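Side-chain contacts in pyrroline carboxylate reductase (Plasmodium falciparum, PDB 2RCY), which probably catalyses the NADP(H)-dependent reduction of pyrroline-5-carboxylate to proline, the closing step of proline biosynthesis: residues S17-A20 with H21-N25; V232-Y235 with S236-K239; M159-A162 with T163-G167. All blocks are in the same frame, centred on the assembly; numbering follows the deposited sequence.

Each contact joins successive turns of one helix, a different helix in each case. Contact 1 belongs to the nucleotide-binding part of the chain, buried against strand 7-10 and touched by no other subunit. Contacts 2 and 3 fall in the dimerisation region and both touch the second subunit. Contact 3 is wholly buried, whereas contact 2, about 28 Å from it between centres, is partly buried and meets three other subunits. An aliphatic pair recurs in each. The polar chemistry differs: in contact 1 a histidine reaches a distant loop and a serine turns back to the carbonyl before its helix, contact 3 has a threonine as that serine's buried counterpart, and in contact 2 a tyrosine serves neighbouring subunits.

Contact 1 (S17-A20 with H21-N25); sequences SALA and HGIAN
Leu-19 and Ile-23 form the tightly packed side of this helical turn. Their side chains lie alongside each other and point the same way, with Leu-19 CG 4.1 Å from Ile-23 CD1. In Ile-23 the CG1 branch stands anti to the carbonyl carbon (chi1 -55°), which lays it back along the helix, with CG1 3.3 Å from Leu-19 O. The same carbonyl accepts Ile-23 N at 3.1 Å. Branched aliphatic chains suit this flank, where both touch Phe-9 of strand 7-10 as well as residues of helix 135-146. Ala-20, with its single methyl, also packs against Phe-9, and its carbonyl takes Ala-24 N at 3.0 Å. Gly-22 brings only backbone to its turn, and its N makes a weak bond to Ala-18 O at 3.1 Å.

The flank bearing Ser-17 and His-21 is looser and partly exposed. There the imidazole is swung back toward the preceding turn, and His-21 CE1 comes 3.8 Å from Ser-17 CB. Ser-17 O lies obliquely to the ring, 2.8 Å from His-21 ND1, yet the angle is poor for a hydrogen bond. The bond this carbonyl does accept is the nearly straight one from His-21 N, at 2.9 Å and 166°. Both polar ends look beyond the turn: Ser-17 OG bonds to Gly-13 O in the glycine-rich loop, which fits the Rossmann dinucleotide-binding pattern, and His-21 NE2 to Thr-44 OG1. The chemistry therefore implies a two-sided helix of the beta-alpha-beta unit, apolar toward the sheet and tied by polar ends to the loop before it and to the one that follows strand 34-37.

Contact 2 (V232-Y235 with S236-K239); sequences VGLY and SLEK
The phenol ring of Tyr-235 meets the next residue, Ser-236, at its root, where Tyr-235 CG lies 4.0 Å from Ser-236 N in an oblique approach. With CG anti to the backbone N (chi1 -174°), the ring is carried outward from the helix, and it meets residues of other subunits. Lys-186 of one neighbouring subunit makes a cation-pi contact with it. Tyr-244 of a second neighbouring subunit meets it with ring planes about 45° apart, and Asn-248 ND2 of that same subunit bonds to the hydroxyl. Tyrosine suits this place because one side chain offers both an aromatic surface and a polar end to the assembly.

The second flat group is the carboxylate of Glu-238. Here CG stands anti to the carbonyl carbon (chi1 -64°), which brings it 3.3 Å from Leu-234 O; the bend at chi2 then turns the carboxylate. That carbonyl also accepts Glu-238 N at 3.0 Å.

The aliphatic part is a pair three residues apart: Leu-234 and Leu-237 cross obliquely and meet through one methyl each, CD1 to CD1, at 4.0 Å. Beneath them Leu-237 N makes a weak bond to Gly-233 O. Ser-236 CB lies 3.5 Å from Gly-233 O, and its small side chain suits a buried place facing another subunit. At the exposed end Lys-239 begins beside the preceding turn, its CB 3.5 Å from Tyr-235 O, and then runs outward, extended as far as CE, where the last torsion turns NZ aside.

Helix 229-239 thus lies within the decamer's interfaces, its leucine flank facing helices 169-186 and 242-260 of one neighbouring subunit and its tyrosine facing helix 242-260 of another.

Contact 3 (M159-A162 with T163-G167); sequences MDIA and TAISG
Ile-161 and Ile-165 stand side by side and point the same way, one turn apart, with Ile-161 CG1 and Ile-165 CD1 separated by 4.1 Å. Their first torsions differ: CG1 of Ile-161 is anti to its own N (chi1 178°), while in Ile-165 it is anti to the carbonyl carbon (chi1 -70°), which leans the latter back over the earlier turn. This branched, apolar pair suits a flank that meets Ala-183 and Gly-184 of a neighbouring subunit.

Thr-163 turns the other way. Its OG1 and its N both donate to Met-159 O, from opposite faces of the carbonyl plane, at 2.5 and 2.9 Å; the first is so short that its exact length is doubtful. A beta-hydroxyl can thereby be satisfied within a buried helix. This is helix 159-167, set in the dimerisation region of the reductase between the sheet strands 108-113 and 123-129 and the long helix 242-260; Gly-167, at its far end, is about 5 Å from the bound NADP. Met-159, modelled as selenomethionine, reaches the strands with its flexible chain.

Ala-162 O accepts Ser-166 N at 2.7 Å in the usual alpha-helical way and, weakly, Ile-165 N at 3.3 Å; from Thr-163 to Gly-167 the helix then takes a wider, pi-type turn. Ser-166 CB lies 3.2 Å from Ala-162 O, while its OG bonds to Ser-124 OG.

Contact 1 (S17-A20 with H21-N25)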
# COMPACT_ATOMS: atom_id res chain seq x y z
N SER A 17 -31.29 -14.70 24.72
CA SER A 17 -31.26 -16.08 25.20
C SER A 17 -30.00 -16.39 26.01
O SER A 17 -30.07 -17.12 27.00
CB SER A 17 -31.40 -17.06 24.04
OG SER A 17 -30.31 -16.93 23.14
N ALA A 18 -28.87 -15.84 25.58
CA ALA A 18 -27.60 -16.02 26.28
C ALA A 18 -27.64 -15.42 27.69
O ALA A 18 -27.11 -16.00 28.64
CB ALA A 18 -26.45 -15.43 25.48
N LEU A 19 -28.27 -14.25 27.81
CA LEU A 19 -28.44 -13.58 29.09
C LEU A 19 -29.48 -14.28 29.95
O LEU A 19 -29.29 -14.45 31.16
CB LEU A 19 -28.80 -12.11 28.90
CG LEU A 19 -28.77 -11.18 30.12
CD1 LEU A 19 -27.36 -11.04 30.69
CD2 LEU A 19 -29.36 -9.82 29.78
N ALA A 20 -30.58 -14.69 29.32
CA ALA A 20 -31.68 -15.36 30.01
C ALA A 20 -31.24 -16.69 30.62
O ALA A 20 -31.51 -16.96 31.80
CB ALA A 20 -32.86 -15.57 29.07
N HIS A 21 -30.55 -17.51 29.83
CA HIS A 21 -30.07 -18.81 30.29
C HIS A 21 -28.86 -18.69 31.22
O HIS A 21 -28.59 -19.58 32.02
CB HIS A 21 -29.74 -19.72 29.10
CG HIS A 21 -30.90 -19.98 28.19
ND1 HIS A 21 -30.83 -19.78 26.82
CD2 HIS A 21 -32.16 -20.40 28.45
CE1 HIS A 21 -32.00 -20.08 26.28
NE2 HIS A 21 -32.82 -20.46 27.25
N GLY A 22 -28.14 -17.57 31.11
CA GLY A 22 -27.02 -17.27 31.99
C GLY A 22 -27.47 -17.03 33.42
O GLY A 22 -26.81 -17.48 34.37
N ILE A 23 -28.59 -16.33 33.57
CA ILE A 23 -29.19 -16.06 34.88
C ILE A 23 -29.95 -17.28 35.39
O ILE A 23 -29.96 -17.56 36.59
CB ILE A 23 -30.11 -14.81 34.84
CG1 ILE A 23 -29.35 -13.59 34.30
CG2 ILE A 23 -30.67 -14.49 36.23
CD1 ILE A 23 -30.23 -12.49 33.74
N ALA A 24 -30.57 -18.01 34.47
CA ALA A 24 -31.33 -19.23 34.79
C ALA A 24 -30.45 -20.32 35.40
O ALA A 24 -30.86 -20.99 36.36
CB ALA A 24 -32.04 -19.76 33.55
N ASN A 25 -29.24 -20.48 34.86
CA ASN A 25 -28.28 -21.47 35.36
C ASN A 25 -27.59 -21.02 36.65
O ASN A 25 -27.08 -21.85 37.40
CB ASN A 25 -27.25 -21.80 34.29
CG ASN A 25 -27.85 -22.53 33.09
OD1 ASN A 25 -28.98 -23.02 33.14
ND2 ASN A 25 -27.08 -22.61 32.01

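Contact 2 (V232-Y235 with S236-K239)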
# COMPACT_ATOMS: atom_id res chain seq x y z
N VAL A 232 10.79 -13.29 15.54
CA VAL A 232 10.42 -13.30 14.13
C VAL A 232 8.90 -13.19 13.94
O VAL A 232 8.43 -12.47 13.05
CB VAL A 232 11.01 -14.54 13.40
CG1 VAL A 232 10.42 -14.70 12.01
CG2 VAL A 232 12.52 -14.44 13.33
N GLY A 233 8.15 -13.89 14.78
CA GLY A 233 6.69 -13.83 14.77
C GLY A 233 6.13 -12.47 15.17
O GLY A 233 5.13 -12.01 14.60
N LEU A 234 6.78 -11.83 16.14
CA LEU A 234 6.39 -10.49 16.59
C LEU A 234 6.74 -9.40 15.58
O LEU A 234 5.99 -8.45 15.40
CB LEU A 234 7.02 -10.18 17.95
CG LEU A 234 6.13 -10.15 19.20
CD1 LEU A 234 5.02 -11.21 19.17
CD2 LEU A 234 6.97 -10.29 20.45
N TYR A 235 7.90 -9.56 14.94
CA TYR A 235 8.36 -8.69 13.86
C TYR A 235 7.35 -8.66 12.72
O TYR A 235 7.12 -7.62 12.11
CB TYR A 235 9.71 -9.20 13.37
CG TYR A 235 10.44 -8.35 12.35
CD1 TYR A 235 10.95 -7.10 12.69
CD2 TYR A 235 10.66 -8.82 11.06
CE1 TYR A 235 11.63 -6.33 11.76
CE2 TYR A 235 11.35 -8.06 10.12
CZ TYR A 235 11.83 -6.82 10.48
OH TYR A 235 12.51 -6.06 9.56
N SER A 236 6.76 -9.82 12.44
CA SER A 236 5.74 -9.97 11.42
C SER A 236 4.45 -9.22 11.79
O SER A 236 3.83 -8.59 10.93
CB SER A 236 5.44 -11.45 11.18
OG SER A 236 4.41 -11.62 10.22
N LEU A 237 4.07 -9.29 13.06
CA LEU A 237 2.89 -8.59 13.57
C LEU A 237 3.05 -7.07 13.51
O LEU A 237 2.09 -6.35 13.26
CB LEU A 237 2.58 -9.01 15.01
CG LEU A 237 1.97 -10.39 15.28
CD1 LEU A 237 1.86 -10.62 16.78
CD2 LEU A 237 0.61 -10.58 14.62
N GLU A 238 4.28 -6.61 13.73
CA GLU A 238 4.61 -5.19 13.64
C GLU A 238 4.58 -4.70 12.20
O GLU A 238 4.11 -3.60 11.91
CB GLU A 238 5.98 -4.90 14.26
CG GLU A 238 6.07 -5.18 15.76
CD GLU A 238 5.08 -4.38 16.59
OE1 GLU A 238 4.60 -4.93 17.60
OE2 GLU A 238 4.80 -3.21 16.25
N LYS A 239 5.09 -5.54 11.29
CA LYS A 239 5.11 -5.25 9.86
C LYS A 239 3.70 -5.00 9.34
O LYS A 239 3.46 -4.06 8.59
CB LYS A 239 5.75 -6.42 9.11
CG LYS A 239 6.01 -6.17 7.63
CD LYS A 239 6.62 -7.40 6.97
CE LYS A 239 7.02 -7.13 5.53
NZ LYS A 239 5.86 -6.95 4.62

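Contact 3 (M159-A162 with T163-G167)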
# COMPACT_ATOMS: atom_id res chain seq x y z
N MSE A 159 -19.63 4.43 27.93
CA MSE A 159 -20.40 3.24 27.53
C MSE A 159 -20.11 2.78 26.11
O MSE A 159 -20.18 1.58 25.81
CB MSE A 159 -21.90 3.48 27.70
CG MSE A 159 -22.40 3.43 29.14
SE MSE A 159 -22.46 1.63 29.90
CE MSE A 159 -23.70 0.78 28.67
N ASP A 160 -19.79 3.73 25.23
CA ASP A 160 -19.57 3.44 23.81
C ASP A 160 -18.27 2.68 23.57
O ASP A 160 -18.25 1.71 22.81
CB ASP A 160 -19.62 4.73 22.99
CG ASP A 160 -20.92 5.49 23.18
OD1 ASP A 160 -21.99 4.98 22.76
OD2 ASP A 160 -20.88 6.60 23.74
N ILE A 161 -17.19 3.12 24.21
CA ILE A 161 -15.90 2.42 24.13
C ILE A 161 -15.93 1.08 24.87
O ILE A 161 -15.34 0.10 24.42
CB ILE A 161 -14.70 3.33 24.60
CG1 ILE A 161 -13.37 2.56 24.56
CG2 ILE A 161 -14.94 3.92 25.99
CD1 ILE A 161 -12.92 2.16 23.18
N ALA A 162 -16.65 1.04 25.99
CA ALA A 162 -16.81 -0.19 26.77
C ALA A 162 -17.58 -1.25 25.99
O ALA A 162 -17.27 -2.44 26.07
CB ALA A 162 -17.48 0.10 28.09
N THR A 163 -18.59 -0.82 25.24
CA THR A 163 -19.35 -1.69 24.33
C THR A 163 -18.43 -2.28 23.27
O THR A 163 -18.49 -3.47 22.98
CB THR A 163 -20.50 -0.91 23.64
OG1 THR A 163 -21.34 -0.30 24.63
CG2 THR A 163 -21.35 -1.84 22.77
N ALA A 164 -17.56 -1.44 22.71
CA ALA A 164 -16.61 -1.83 21.68
C ALA A 164 -15.61 -2.89 22.16
O ALA A 164 -15.16 -3.72 21.37
CB ALA A 164 -15.88 -0.61 21.14
N ILE A 165 -15.26 -2.83 23.44
CA ILE A 165 -14.31 -3.77 24.04
C ILE A 165 -15.02 -4.98 24.67
O ILE A 165 -14.72 -6.12 24.34
CB ILE A 165 -13.41 -3.08 25.10
CG1 ILE A 165 -12.43 -2.13 24.42
CG2 ILE A 165 -12.66 -4.10 25.96
CD1 ILE A 165 -11.77 -1.15 25.36
N SER A 166 -15.95 -4.71 25.57
CA SER A 166 -16.61 -5.76 26.34
C SER A 166 -17.76 -6.41 25.58
O SER A 166 -17.86 -7.64 25.54
CB SER A 166 -17.09 -5.21 27.69
OG SER A 166 -17.87 -6.16 28.39
N GLY A 167 -18.62 -5.60 24.97
CA GLY A 167 -19.76 -6.10 24.21
C GLY A 167 -19.36 -6.78 22.91
O GLY A 167 -19.79 -7.89 22.63